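Local coordinates for protein cytochrome c (Pseudomonas aeruginosa, PDB 6RTE) that oxidises dihydro-heme d1 in the biosynthesis of heme d1, combining a c-type cytochrome part with an eight-bladed beta-propeller, at residues D189-Y194 with D206-K211; P356-G361 with W370-P375. One frame throughout, in Å; residues are numbered along the deposited sequence.

Contact 1 of 2, residues D189-Y194 with D206-K211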
# COMPACT_ATOMS: atom_id res chain seq x y z
N ASP A 189 12.65 -11.02 10.58
CA ASP A 189 13.71 -11.81 9.96
C ASP A 189 13.52 -11.98 8.45
O ASP A 189 14.35 -12.61 7.80
CB ASP A 189 13.78 -13.20 10.62
CG ASP A 189 12.50 -14.02 10.43
OD1 ASP A 189 11.55 -13.53 9.77
OD2 ASP A 189 12.45 -15.15 10.96
N GLY A 190 12.44 -11.45 7.89
CA GLY A 190 12.24 -11.48 6.47
C GLY A 190 11.70 -12.79 5.92
O GLY A 190 11.60 -12.93 4.70
N ARG A 191 11.37 -13.75 6.78
CA ARG A 191 10.89 -15.03 6.29
C ARG A 191 9.43 -14.97 5.86
O ARG A 191 9.03 -15.65 4.90
CB ARG A 191 11.05 -16.10 7.37
CG ARG A 191 10.34 -17.40 7.00
CD ARG A 191 10.49 -18.48 8.05
NE ARG A 191 9.60 -19.60 7.77
CZ ARG A 191 9.45 -20.65 8.57
NH1 ARG A 191 10.15 -20.74 9.70
NH2 ARG A 191 8.61 -21.61 8.23
N LEU A 192 8.60 -14.20 6.57
CA LEU A 192 7.17 -14.15 6.32
C LEU A 192 6.77 -12.82 5.68
O LEU A 192 7.35 -11.77 5.98
CB LEU A 192 6.39 -14.36 7.62
CG LEU A 192 6.72 -15.61 8.44
CD1 LEU A 192 6.01 -15.56 9.78
CD2 LEU A 192 6.36 -16.90 7.68
N VAL A 193 5.76 -12.87 4.82
CA VAL A 193 5.26 -11.68 4.14
C VAL A 193 3.75 -11.63 4.28
O VAL A 193 3.07 -12.67 4.20
CB VAL A 193 5.73 -11.61 2.67
CG1 VAL A 193 5.37 -12.85 1.91
CG2 VAL A 193 5.17 -10.37 1.97
N TYR A 194 3.23 -10.44 4.54
CA TYR A 194 1.83 -10.19 4.86
C TYR A 194 1.24 -9.27 3.81
O TYR A 194 1.78 -8.19 3.57
CB TYR A 194 1.70 -9.58 6.27
CG TYR A 194 2.29 -10.42 7.37
CD1 TYR A 194 3.67 -10.45 7.59
CD2 TYR A 194 1.48 -11.18 8.19
CE1 TYR A 194 4.22 -11.24 8.60
CE2 TYR A 194 2.03 -11.98 9.21
CZ TYR A 194 3.39 -12.01 9.41
OH TYR A 194 3.91 -12.80 10.42
N ASP A 206 4.77 -17.86 3.58
CA ASP A 206 6.06 -18.30 4.09
C ASP A 206 7.04 -18.38 2.93
O ASP A 206 6.95 -19.28 2.09
CB ASP A 206 5.91 -19.66 4.77
CG ASP A 206 7.24 -20.21 5.28
OD1 ASP A 206 8.28 -19.51 5.19
OD2 ASP A 206 7.24 -21.35 5.77
N LEU A 207 7.97 -17.42 2.87
CA LEU A 207 8.91 -17.39 1.75
C LEU A 207 9.82 -18.60 1.74
O LEU A 207 10.22 -19.07 0.66
CB LEU A 207 9.74 -16.11 1.79
CG LEU A 207 9.00 -14.81 1.44
CD1 LEU A 207 9.82 -13.59 1.87
CD2 LEU A 207 8.68 -14.76 -0.05
N TYR A 208 10.18 -19.13 2.92
CA TYR A 208 11.09 -20.27 2.95
C TYR A 208 10.45 -21.51 2.32
O TYR A 208 11.14 -22.28 1.63
CB TYR A 208 11.52 -20.61 4.38
CG TYR A 208 12.49 -19.63 5.00
CD1 TYR A 208 12.83 -18.45 4.36
CD2 TYR A 208 13.04 -19.89 6.24
CE1 TYR A 208 13.68 -17.55 4.94
CE2 TYR A 208 13.91 -19.00 6.83
CZ TYR A 208 14.23 -17.82 6.18
OH TYR A 208 15.09 -16.92 6.75
N ASN A 209 9.18 -21.74 2.57
CA ASN A 209 8.51 -22.93 2.02
C ASN A 209 7.65 -22.62 0.81
O ASN A 209 7.07 -23.55 0.24
CB ASN A 209 7.67 -23.59 3.11
CG ASN A 209 8.54 -24.31 4.14
OD1 ASN A 209 9.02 -25.41 3.89
ND2 ASN A 209 8.75 -23.68 5.29
N LEU A 210 7.60 -21.36 0.38
CA LEU A 210 6.82 -20.93 -0.78
C LEU A 210 5.38 -21.44 -0.68
O LEU A 210 4.85 -22.07 -1.59
CB LEU A 210 7.50 -21.38 -2.08
CG LEU A 210 8.95 -20.88 -2.21
CD1 LEU A 210 9.64 -21.48 -3.43
CD2 LEU A 210 9.00 -19.34 -2.27
N LYS A 211 4.75 -21.14 0.46
CA LYS A 211 3.41 -21.62 0.74
C LYS A 211 2.60 -20.56 1.46
O LYS A 211 3.13 -19.81 2.29
CB LYS A 211 3.45 -22.89 1.61
CG LYS A 211 3.82 -24.15 0.84
CD LYS A 211 4.02 -25.32 1.79
CE LYS A 211 4.41 -26.58 1.02
NZ LYS A 211 3.38 -26.89 -0.01
O HOH W 1 14.84 -14.23 5.73

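Contact 2 of 2, residues P356-G361 with W370-P375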
# COMPACT_ATOMS: atom_id res chain seq x y z
N PRO A 356 1.53 17.74 -1.08
CA PRO A 356 2.65 16.81 -1.23
C PRO A 356 2.34 15.45 -0.63
O PRO A 356 1.63 15.32 0.36
CB PRO A 356 3.79 17.51 -0.46
CG PRO A 356 3.09 18.31 0.58
CD PRO A 356 1.78 18.75 -0.03
N HIS A 357 2.90 14.42 -1.28
CA HIS A 357 2.69 13.03 -0.88
C HIS A 357 3.75 12.69 0.17
O HIS A 357 4.74 12.00 -0.09
CB HIS A 357 2.77 12.13 -2.10
CG HIS A 357 2.47 10.69 -1.81
ND1 HIS A 357 1.77 10.28 -0.69
CD2 HIS A 357 2.77 9.56 -2.50
CE1 HIS A 357 1.66 8.96 -0.70
NE2 HIS A 357 2.26 8.50 -1.79
N LEU A 358 3.52 13.18 1.40
CA LEU A 358 4.53 13.06 2.44
C LEU A 358 4.87 11.61 2.76
O LEU A 358 6.01 11.30 3.11
CB LEU A 358 4.06 13.78 3.71
CG LEU A 358 3.97 15.31 3.64
CD1 LEU A 358 3.36 15.84 4.92
CD2 LEU A 358 5.32 15.93 3.38
N GLY A 359 3.89 10.71 2.65
CA GLY A 359 4.13 9.32 2.99
C GLY A 359 5.23 8.69 2.17
O GLY A 359 5.87 7.73 2.62
N SER A 360 5.47 9.20 0.96
CA SER A 360 6.49 8.65 0.07
C SER A 360 7.81 9.40 0.13
O SER A 360 8.74 9.03 -0.59
CB SER A 360 5.97 8.65 -1.37
OG SER A 360 4.88 7.76 -1.51
N GLY A 361 7.93 10.42 0.97
CA GLY A 361 9.17 11.16 1.05
C GLY A 361 10.27 10.36 1.72
O GLY A 361 10.02 9.40 2.45
N TRP A 370 20.58 15.98 8.11
CA TRP A 370 19.42 15.32 7.54
C TRP A 370 18.63 16.27 6.64
O TRP A 370 18.41 17.43 6.97
CB TRP A 370 18.51 14.80 8.65
CG TRP A 370 18.98 13.54 9.31
CD1 TRP A 370 19.35 13.39 10.62
CD2 TRP A 370 19.13 12.25 8.70
NE1 TRP A 370 19.71 12.08 10.86
CE2 TRP A 370 19.59 11.37 9.70
CE3 TRP A 370 18.92 11.76 7.41
CZ2 TRP A 370 19.85 10.02 9.45
CZ3 TRP A 370 19.17 10.42 7.16
CH2 TRP A 370 19.63 9.57 8.17
N VAL A 371 18.21 15.75 5.49
CA VAL A 371 17.34 16.48 4.57
C VAL A 371 16.20 15.54 4.18
O VAL A 371 16.34 14.31 4.22
CB VAL A 371 18.12 16.99 3.34
CG1 VAL A 371 18.56 15.84 2.44
CG2 VAL A 371 17.29 17.99 2.56
N PHE A 372 15.06 16.13 3.82
CA PHE A 372 13.86 15.37 3.48
C PHE A 372 13.32 15.86 2.15
O PHE A 372 13.27 17.07 1.89
CB PHE A 372 12.79 15.52 4.58
CG PHE A 372 11.45 14.91 4.22
CD1 PHE A 372 11.24 13.54 4.35
CD2 PHE A 372 10.41 15.71 3.79
CE1 PHE A 372 10.01 12.98 4.04
CE2 PHE A 372 9.18 15.15 3.48
CZ PHE A 372 8.98 13.79 3.61
N ALA A 373 12.92 14.92 1.30
CA ALA A 373 12.40 15.23 -0.02
C ALA A 373 11.08 14.49 -0.23
O ALA A 373 10.93 13.34 0.19
CB ALA A 373 13.39 14.83 -1.12
N THR A 374 10.13 15.17 -0.88
CA THR A 374 8.81 14.59 -1.09
C THR A 374 8.29 14.88 -2.49
O THR A 374 8.42 16.01 -2.98
CB THR A 374 7.81 15.12 -0.05
OG1 THR A 374 6.52 14.52 -0.28
CG2 THR A 374 7.69 16.64 -0.13
N PRO A 375 7.68 13.88 -3.15
CA PRO A 375 6.97 14.15 -4.41
C PRO A 375 5.66 14.88 -4.14
O PRO A 375 5.38 15.23 -2.99
CB PRO A 375 6.75 12.75 -5.00
CG PRO A 375 6.66 11.86 -3.80
CD PRO A 375 7.59 12.45 -2.76

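Contact 1 of 2, residues D189-Y194 with D206-K211
Arg191 reaches across to Asp206 and Tyr208 where two turns of one propeller blade meet: the turn entering strand 192-197 and the hairpin turn, with its G1 beta bulge at Leu210 and Lys211, that joins strand 201-206 to strand 211-217. The polar part of the contact is a salt bridge. The guanidinium grips the carboxylate side-on, Arg191 NE giving to Asp206 OD1 at 2.9 Å and Arg191 NH2 to Asp206 OD2 at 2.8 Å. Both N-H bonds are almost straight and lie in the guanidinium plane, yet they come down on the carboxylate from above, because the two planes are 41° apart. The other face of the carboxylate is used from within the turn: Tyr208 N meets OD1 in an Asx turn, and Asn209 ND2 meets OD2. Each oxygen is therefore held from both faces, which should fix the rotation of the carboxylate. Asn209 ND2 also bonds to Pro137 O, and Arg191 NH1 to Ser138 OG.

Aromatic packing runs beside the salt bridge. With CG anti to the backbone N (chi1 170°) and the chain extended, the arginine lays its methylenes over one face of the Tyr208 ring, a CH-pi contact with Arg191 CG 3.6 Å from the centroid of the Tyr208 ring. The guanidinium plane is nearly parallel to the ring, but it is CG and CD that lie over the face.

Backbone and apolar contacts complete the junction. Leu207 N donates to Arg191 O at 2.9 Å, and Leu192 pairs with Asp206 as an antiparallel, non-hydrogen-bonded pair. Leu207 CG rests 4.2 Å from Val193 CG1. At the outer end of the tyrosine, one water gives a proton to Asp189 O and lies 2.9 Å from Tyr208 OH.

Contact 2 of 2, residues P356-G361 with W370-P375
His357 N donates to Pro375 O at 3.1 Å. Close by, Thr374 OG1 lies 3.1 Å from His357 O, while its methyl CG2 packs on Pro356 CB. A chi1 of -180° swings the Thr374 hydroxyl away from its own N and over to His357 O, placing it beside Leu358 as well. Leu358 CD2 meets Phe372 CE2 at 3.9 Å, the two side chains crossing at about a right angle, and Leu358 O comes to the edge of the same ring. Gly361 fits closely against the strand: Gly361 CA is 2.9 Å from Ala373 O, and Gly361 C is 3.5 Å from Phe372 CE1. Ser360 CB touches Pro375 CG.

Here the loop that follows strand 346-350 of one propeller blade folds back over the end of strand 370-374, the second strand of the next. The loop contains an inverse gamma turn centred on His357 and a 3-10 turn at 358-360, in which Ser360 N bonds to His357 O and Gly361 N to Leu358 O. Ser360 N also sits over one face of the imidazole.

Further out, neighbouring blades take the polar ends. His357 ND1 is hydrogen-bonded to Asp316 OD2, Ser360 OG to Phe403 O, and the imidazole meets the Phe403 ring at an inclined angle.

Overall arrangement
The two contacts lie in series along the chain: contact 1 is complete before the chain reaches contact 2, and both belong to the d1-heme domain. Each sits in its own antiparallel sheet, contact 1 in the one containing strands 192-197 and 201-206, contact 2 in the one containing 362-365 and 370-374. Three further sheets come between them in sequence, so that in the eight-bladed ring they occupy roughly opposite sides. Their centres are about 30 Å apart and their nearest atoms about 16 Å, without touching. Contact 1 lies within a single blade, whereas contact 2 brings the loop from the preceding blade onto a strand of the next.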